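Local structure of VirX1 (6QGM) at residues 53-56 and 57-61; 62-65 and 66-69; 173-176 and 177-181. The protein iodinates diverse substrates as a halogenase of a marine virus, probably using a reduced flavin as in the tryptophan halogenase family. One frame throughout, in Å; residues are numbered along the deposited sequence.

Contact 1 of 3, residues 53-56 and 57-61; sequences FNKF and LHLLD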
loop_
_atom_site.group_PDB
_atom_site.type_symbol
_atom_site.label_atom_id
_atom_site.label_comp_id
_atom_site.label_asym_id
_atom_site.label_seq_id
_atom_site.Cartn_x
_atom_site.Cartn_y
_atom_site.Cartn_z
ATOM N N PHE B 53 27.927 6.607 -0.141
ATOM C CA PHE B 53 29.155 7.314 -0.607
ATOM C C PHE B 53 30.059 6.373 -1.402
ATOM O O PHE B 53 30.751 6.851 -2.324
ATOM C CB PHE B 53 29.909 7.878 0.592
ATOM C CG PHE B 53 30.999 8.872 0.269
ATOM C CD1 PHE B 53 30.712 10.079 -0.343
ATOM C CD2 PHE B 53 32.313 8.622 0.616
ATOM C CE1 PHE B 53 31.710 11.001 -0.611
ATOM C CE2 PHE B 53 33.313 9.534 0.333
ATOM C CZ PHE B 53 33.010 10.727 -0.275
ATOM N N ASN B 54 30.067 5.082 -1.047
ATOM C CA ASN B 54 30.891 4.050 -1.726
ATOM C C ASN B 54 30.460 3.962 -3.203
ATOM O O ASN B 54 31.364 3.851 -4.074
ATOM C CB ASN B 54 30.855 2.712 -0.986
ATOM C CG ASN B 54 31.588 2.702 0.332
ATOM O OD1 ASN B 54 32.820 2.647 0.355
ATOM N ND2 ASN B 54 30.847 2.727 1.429
ATOM N N LYS B 55 29.153 4.035 -3.490
ATOM C CA LYS B 55 28.614 3.991 -4.875
ATOM C C LYS B 55 29.193 5.166 -5.674
ATOM O O LYS B 55 29.603 4.947 -6.831
ATOM C CB LYS B 55 27.084 4.097 -4.881
ATOM C CG LYS B 55 26.386 3.944 -6.220
ATOM C CD LYS B 55 25.099 4.729 -6.294
ATOM C CE LYS B 55 24.253 4.248 -7.445
ATOM N NZ LYS B 55 22.817 4.526 -7.213
ATOM N N PHE B 56 29.201 6.366 -5.083
ATOM C CA PHE B 56 29.754 7.594 -5.702
ATOM C C PHE B 56 31.230 7.339 -6.021
ATOM O O PHE B 56 31.650 7.521 -7.187
ATOM C CB PHE B 56 29.542 8.812 -4.792
ATOM C CG PHE B 56 30.046 10.108 -5.366
ATOM C CD1 PHE B 56 29.255 10.852 -6.225
ATOM C CD2 PHE B 56 31.328 10.566 -5.082
ATOM C CE1 PHE B 56 29.743 12.013 -6.804
ATOM C CE2 PHE B 56 31.804 11.742 -5.642
ATOM C CZ PHE B 56 31.009 12.462 -6.503
ATOM N N LEU B 57 32.000 6.901 -5.025
ATOM C CA LEU B 57 33.458 6.649 -5.188
ATOM C C LEU B 57 33.685 5.624 -6.309
ATOM O O LEU B 57 34.569 5.863 -7.162
ATOM C CB LEU B 57 34.026 6.171 -3.851
ATOM C CG LEU B 57 34.129 7.249 -2.774
ATOM C CD1 LEU B 57 34.361 6.609 -1.411
ATOM C CD2 LEU B 57 35.217 8.258 -3.132
ATOM N N HIS B 58 32.892 4.547 -6.324
ATOM C CA HIS B 58 33.009 3.435 -7.306
ATOM C C HIS B 58 32.684 3.963 -8.713
ATOM O O HIS B 58 33.419 3.602 -9.656
ATOM C CB HIS B 58 32.170 2.227 -6.829
ATOM C CG HIS B 58 32.914 1.316 -5.904
ATOM N ND1 HIS B 58 33.712 0.288 -6.376
ATOM C CD2 HIS B 58 33.006 1.263 -4.554
ATOM C CE1 HIS B 58 34.262 -0.354 -5.361
ATOM N NE2 HIS B 58 33.838 0.224 -4.235
ATOM N N LEU B 59 31.666 4.822 -8.835
ATOM C CA LEU B 59 31.247 5.453 -10.119
ATOM C C LEU B 59 32.375 6.336 -10.670
ATOM O O LEU B 59 32.456 6.455 -11.904
ATOM C CB LEU B 59 29.975 6.286 -9.904
ATOM C CG LEU B 59 28.661 5.515 -9.834
ATOM C CD1 LEU B 59 27.571 6.382 -9.224
ATOM C CD2 LEU B 59 28.249 5.023 -11.218
ATOM N N LEU B 60 33.205 6.923 -9.800
ATOM C CA LEU B 60 34.318 7.829 -10.205
ATOM C C LEU B 60 35.658 7.084 -10.227
ATOM O O LEU B 60 36.668 7.762 -10.513
ATOM C CB LEU B 60 34.390 9.021 -9.246
ATOM C CG LEU B 60 33.207 9.987 -9.299
ATOM C CD1 LEU B 60 33.529 11.260 -8.544
ATOM C CD2 LEU B 60 32.822 10.329 -10.731
ATOM N N ASP B 61 35.667 5.770 -9.925
ATOM C CA ASP B 61 36.854 4.870 -9.959
ATOM C C ASP B 61 37.898 5.294 -8.922
ATOM O O ASP B 61 39.086 5.021 -9.147
ATOM C CB ASP B 61 37.516 4.850 -11.338
ATOM C CG ASP B 61 36.739 4.099 -12.407
ATOM O OD1 ASP B 61 36.325 2.938 -12.133
ATOM O OD2 ASP B 61 36.582 4.679 -13.515
#
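Phe-53 and Leu-57 meet one helical turn apart: CD1 of Leu-57 lies 3.5 Å from CD2 of the Phe-53 ring, and the leucine CG sits over one face of that ring. The Phe-53 CG, anti to the backbone N (chi1 -167°), carries the ring beside Leu-57, and the ring also meets that of Phe-172 on helix 169-181, planes about 55° apart. Asn-54 meets His-58 through its backbone, whose O takes the backbone N-H of His-58 at 2.8 Å and lies near the plane of the imidazole, at its edge, 3.1 Å from CD2. The asparagine amide turns away, held by Gly-51 O, Thr-163 O and the hydroxyl of Tyr-165. These are i to i+4 contacts in the closing turns of helix 52-59, which ends in a Schellman motif with Asp-61 at positive phi. Lys-55 O binds Leu-59 N at 2.9 Å, and the lysine CG runs alongside CD1 of Leu-59, 4.0 Å away; nearby, Tyr-476 of a second subunit packs on Leu-59. Phe-56 meets Leu-60 through both backbone and side chain. Its O accepts the Leu-60 N-H in a bent bond of 3.1 Å (135° at the hydrogen), while the leucine, crossing the ring obliquely with CG over one face toward the rim, brings CD1 within 3.4 Å of CE2.

Contact 2 of 3, residues 62-65 and 66-69; sequences LKDE and DWMP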
loop_
_atom_site.group_PDB
_atom_site.type_symbol
_atom_site.label_atom_id
_atom_site.label_comp_id
_atom_site.label_asym_id
_atom_site.label_seq_id
_atom_site.Cartn_x
_atom_site.Cartn_y
_atom_site.Cartn_z
ATOM N N LEU B 62 37.479 5.907 -7.814
ATOM C CA LEU B 62 38.396 6.455 -6.781
ATOM C C LEU B 62 38.806 5.327 -5.837
ATOM O O LEU B 62 37.924 4.816 -5.143
ATOM C CB LEU B 62 37.681 7.581 -6.028
ATOM C CG LEU B 62 37.545 8.885 -6.804
ATOM C CD1 LEU B 62 36.486 9.772 -6.179
ATOM C CD2 LEU B 62 38.854 9.632 -6.897
ATOM N N LYS B 63 40.093 4.986 -5.802
ATOM C CA LYS B 63 40.691 3.993 -4.869
ATOM C C LYS B 63 41.050 4.703 -3.549
ATOM O O LYS B 63 41.655 5.798 -3.606
ATOM C CB LYS B 63 41.942 3.335 -5.477
ATOM C CG LYS B 63 41.800 2.697 -6.848
ATOM C CD LYS B 63 40.526 1.904 -7.050
ATOM C CE LYS B 63 40.298 1.475 -8.490
ATOM N NZ LYS B 63 38.862 1.520 -8.880
ATOM N N ASP B 64 40.711 4.084 -2.409
ATOM C CA ASP B 64 40.975 4.598 -1.036
ATOM C C ASP B 64 42.413 5.140 -0.921
ATOM O O ASP B 64 42.607 6.230 -0.355
ATOM C CB ASP B 64 40.704 3.507 -0.004
ATOM C CG ASP B 64 39.230 3.187 0.220
ATOM O OD1 ASP B 64 38.356 3.841 -0.405
ATOM O OD2 ASP B 64 38.964 2.272 1.035
ATOM N N GLU B 65 43.386 4.401 -1.454
ATOM C CA GLU B 65 44.841 4.699 -1.388
ATOM C C GLU B 65 45.095 6.116 -1.902
ATOM O O GLU B 65 45.972 6.787 -1.351
ATOM C CB GLU B 65 45.649 3.717 -2.246
ATOM C CG GLU B 65 45.536 2.249 -1.845
ATOM C CD GLU B 65 45.918 1.220 -2.914
ATOM O OE1 GLU B 65 46.162 1.590 -4.103
ATOM O OE2 GLU B 65 45.992 0.031 -2.552
ATOM N N ASP B 66 44.358 6.542 -2.930
ATOM C CA ASP B 66 44.655 7.759 -3.731
ATOM C C ASP B 66 44.053 9.016 -3.094
ATOM O O ASP B 66 44.794 10.018 -2.950
ATOM C CB ASP B 66 44.135 7.608 -5.160
ATOM C CG ASP B 66 44.800 6.482 -5.943
ATOM O OD1 ASP B 66 45.854 5.985 -5.516
ATOM O OD2 ASP B 66 44.250 6.104 -6.980
ATOM N N TRP B 67 42.763 8.983 -2.755
ATOM C CA TRP B 67 41.981 10.185 -2.362
ATOM C C TRP B 67 42.003 10.392 -0.839
ATOM O O TRP B 67 41.954 11.557 -0.413
ATOM C CB TRP B 67 40.556 10.124 -2.931
ATOM C CG TRP B 67 39.648 9.124 -2.278
ATOM C CD1 TRP B 67 39.368 7.855 -2.702
ATOM C CD2 TRP B 67 38.863 9.330 -1.091
ATOM N NE1 TRP B 67 38.479 7.258 -1.850
ATOM C CE2 TRP B 67 38.166 8.132 -0.844
ATOM C CE3 TRP B 67 38.714 10.390 -0.191
ATOM C CZ2 TRP B 67 37.294 7.993 0.235
ATOM C CZ3 TRP B 67 37.874 10.240 0.890
ATOM C CH2 TRP B 67 37.175 9.059 1.098
ATOM N N MET B 68 42.096 9.332 -0.034
ATOM C CA MET B 68 41.944 9.451 1.443
ATOM C C MET B 68 43.031 10.364 2.012
ATOM O O MET B 68 42.732 11.300 2.741
ATOM C CB MET B 68 41.949 8.088 2.132
ATOM C CG MET B 68 40.670 7.329 1.925
ATOM S SD MET B 68 40.477 5.787 2.836
ATOM C CE MET B 68 40.365 6.419 4.512
ATOM N N PRO B 69 44.326 10.166 1.695
ATOM C CA PRO B 69 45.374 11.018 2.251
ATOM C C PRO B 69 45.270 12.481 1.814
ATOM O O PRO B 69 45.657 13.332 2.562
ATOM C CB PRO B 69 46.675 10.389 1.738
ATOM C CG PRO B 69 46.272 8.980 1.375
ATOM C CD PRO B 69 44.878 9.126 0.815
#
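Lys-63 and Asp-64 meet Asp-66, Trp-67 and Met-68 in a local contact round the first turn of helix 64-67, a short helix that follows helix 52-59 and packs against helices 169-181 and 518-527. Lys-63 occupies the N-cap position. Its carbonyl O receives Asp-66 N at 2.9 Å from above the carbonyl plane, 45° out of it, and a second, weak bond from Trp-67 N. Asp-64 O then takes Met-68 N at 3.2 Å, an i to i+4 bond.

The indole of Trp-67 folds back toward the start of the turn because its CG stands between the backbone N and the carbonyl carbon (chi1 72°). CD1 thereby reaches CB of Leu-62, 3.7 Å away, and Asp-64 O lies over one face of the ring system. The Asp-64 carboxylate runs alongside the indole with its plane nearly perpendicular, 81° apart, and OD1 stands 3.7 Å from NE1. OD1 and OD2 are hydrogen-bonded to Tyr-165 OH and Tyr-75 OH respectively. Met-68 lies alongside Asp-64, its SD 3.6 Å from the Asp-64 CB, and its CG sits over the centre of one face of the indole.

Trp-67 is buried and meets Tyr-165 and Phe-172 edge-to-face. Three consecutive acids, Asp-64, Glu-65 and Asp-66, crowd this N-terminal turn. Glu-65 OE1 and Asp-66 OD1 come within 4.6 Å, a proximity of like charges that the positive end of the helix dipole would be expected to ease.

Contact 3 of 3, residues 173-176 and 177-181; sequences GQYL and KEKIA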
loop_
_atom_site.group_PDB
_atom_site.type_symbol
_atom_site.label_atom_id
_atom_site.label_comp_id
_atom_site.label_asym_id
_atom_site.label_seq_id
_atom_site.Cartn_x
_atom_site.Cartn_y
_atom_site.Cartn_z
ATOM N N GLY B 173 36.707 18.035 -2.197
ATOM C CA GLY B 173 36.357 18.837 -3.378
ATOM C C GLY B 173 37.600 19.216 -4.164
ATOM O O GLY B 173 37.595 19.051 -5.392
ATOM N N GLN B 174 38.626 19.714 -3.476
ATOM C CA GLN B 174 39.913 20.133 -4.083
ATOM C C GLN B 174 40.534 18.944 -4.820
ATOM O O GLN B 174 41.158 19.174 -5.862
ATOM C CB GLN B 174 40.853 20.717 -3.020
ATOM C CG GLN B 174 40.425 22.094 -2.543
ATOM C CD GLN B 174 40.279 23.052 -3.699
ATOM O OE1 GLN B 174 39.178 23.302 -4.182
ATOM N NE2 GLN B 174 41.392 23.570 -4.182
ATOM N N TYR B 175 40.359 17.723 -4.317
ATOM C CA TYR B 175 40.912 16.506 -4.955
ATOM C C TYR B 175 40.166 16.263 -6.272
ATOM O O TYR B 175 40.832 16.158 -7.336
ATOM C CB TYR B 175 40.839 15.314 -4.008
ATOM C CG TYR B 175 41.513 14.075 -4.542
ATOM C CD1 TYR B 175 42.877 13.885 -4.429
ATOM C CD2 TYR B 175 40.773 13.093 -5.184
ATOM C CE1 TYR B 175 43.490 12.755 -4.941
ATOM C CE2 TYR B 175 41.365 11.950 -5.688
ATOM C CZ TYR B 175 42.726 11.777 -5.556
ATOM O OH TYR B 175 43.308 10.647 -6.047
ATOM N N LEU B 176 38.832 16.196 -6.204
ATOM C CA LEU B 176 37.958 15.955 -7.377
ATOM C C LEU B 176 38.258 17.007 -8.450
ATOM O O LEU B 176 38.278 16.658 -9.630
ATOM C CB LEU B 176 36.499 16.010 -6.914
ATOM C CG LEU B 176 36.055 14.863 -6.003
ATOM C CD1 LEU B 176 34.564 14.923 -5.748
ATOM C CD2 LEU B 176 36.425 13.521 -6.619
ATOM N N LYS B 177 38.505 18.246 -8.034
ATOM C CA LYS B 177 38.852 19.401 -8.903
ATOM C C LYS B 177 40.118 19.084 -9.718
ATOM O O LYS B 177 40.041 19.107 -10.962
ATOM C CB LYS B 177 39.054 20.651 -8.043
ATOM C CG LYS B 177 39.392 21.923 -8.812
ATOM C CD LYS B 177 39.557 23.121 -7.906
ATOM C CE LYS B 177 41.002 23.493 -7.677
ATOM N NZ LYS B 177 41.110 24.928 -7.361
ATOM N N GLU B 178 41.226 18.797 -9.032
ATOM C CA GLU B 178 42.572 18.678 -9.645
ATOM C C GLU B 178 42.685 17.377 -10.452
ATOM O O GLU B 178 43.316 17.419 -11.530
ATOM C CB GLU B 178 43.701 18.809 -8.627
ATOM C CG GLU B 178 43.526 18.239 -7.230
ATOM C CD GLU B 178 44.536 18.808 -6.239
ATOM O OE1 GLU B 178 45.756 18.667 -6.514
ATOM O OE2 GLU B 178 44.092 19.403 -5.190
ATOM N N LYS B 179 42.063 16.290 -9.979
ATOM C CA LYS B 179 42.272 14.914 -10.514
ATOM C C LYS B 179 41.225 14.535 -11.565
ATOM O O LYS B 179 41.588 13.793 -12.485
ATOM C CB LYS B 179 42.238 13.877 -9.392
ATOM C CG LYS B 179 43.273 14.051 -8.298
ATOM C CD LYS B 179 44.721 14.178 -8.710
ATOM C CE LYS B 179 45.508 14.988 -7.700
ATOM N NZ LYS B 179 46.974 14.824 -7.863
ATOM N N ILE B 180 39.978 14.984 -11.434
ATOM C CA ILE B 180 38.855 14.544 -12.317
ATOM C C ILE B 180 38.307 15.741 -13.110
ATOM O O ILE B 180 38.354 15.672 -14.359
ATOM C CB ILE B 180 37.762 13.804 -11.519
ATOM C CG1 ILE B 180 38.359 12.622 -10.750
ATOM C CG2 ILE B 180 36.620 13.376 -12.427
ATOM C CD1 ILE B 180 37.346 11.770 -10.005
ATOM N N ALA B 181 37.810 16.785 -12.440
ATOM C CA ALA B 181 37.003 17.858 -13.069
ATOM C C ALA B 181 37.852 18.643 -14.079
ATOM O O ALA B 181 37.490 18.659 -15.271
ATOM C CB ALA B 181 36.395 18.753 -12.008
#
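From Gly-173 the helix bonds run i to i+4 as far as Ile-180, Lys-177 N to Gly-173 O and Lys-179 N to Tyr-175 O both measuring 2.9 Å, and Ala-181 N adds an i to i+5 bond in a wider pi-type turn that closes helix 169-181. There Leu-176 O serves two donors. Ile-180 N approaches from above the carbonyl plane at 3.0 Å, whereas Ala-181 N lies in the plane and makes the straighter bond, 2.9 Å long with 171° at the hydrogen.

Of the side-chain pairs, Tyr-175 with Lys-179 is a CH-pi contact. The lysine CG stands over the ring centre, 3.6 Å from the centroid and only 13° off the ring normal, and the two side chains cross at about a right angle. Beyond CG, a bend at the second torsion (chi2 -53°) sets the course of the lysine chain, whose CE comes 4.1 Å from CE1 of Tyr-175. Leu-62, Asp-66, Trp-67 and Ala-70 also touch the tyrosine.

Gln-174 and Lys-177 lie side by side, with the lysine CE 3.5 Å from NE2 and CD 3.7 Å from OE1; their nitrogens are both donors, and the pairing is one of methylenes along an amide. Leu-176 and Ile-180 also lie side by side, pointing the same way, CD2 to CD1 3.9 Å apart, and both pack on Ala-21 of helix 14-26, where Leu-176 also touches Met-18.

The chemistry thus divides by side. Leu-176 and Ile-180 pack on helix 14-26, with Lys-177 touching Trp-17, while Lys-179, an exposed residue, lends its methylene to an aromatic face; the doubled acceptor at Leu-176 lets the backbone stay bonded through the wider turn.

In the fold
The three contacts sit on the same side of the chain's centre, with centres about 11 Å (1 and 2), 12 Å (2 and 3) and 14 Å (1 and 3) apart. Contact 1 passes directly into contact 2, where Leu-57 O and Leu-62 N, 3.0 Å apart, probably bond, and Leu-57 CD1 rests 3.6 Å from Trp-67 CZ2. Contact 3 borders both. Tyr-175 CE2 lies 3.4 Å from Trp-67 CB, and Leu-176 CD2 touches Leu-60 CD1 at 4.1 Å and Leu-62 CD1 at 3.8 Å. Contact 3 also borders helix 14-26, whose start carries part of a GxGxxG-like sequence, consistent with the flavin-binding region of related halogenases.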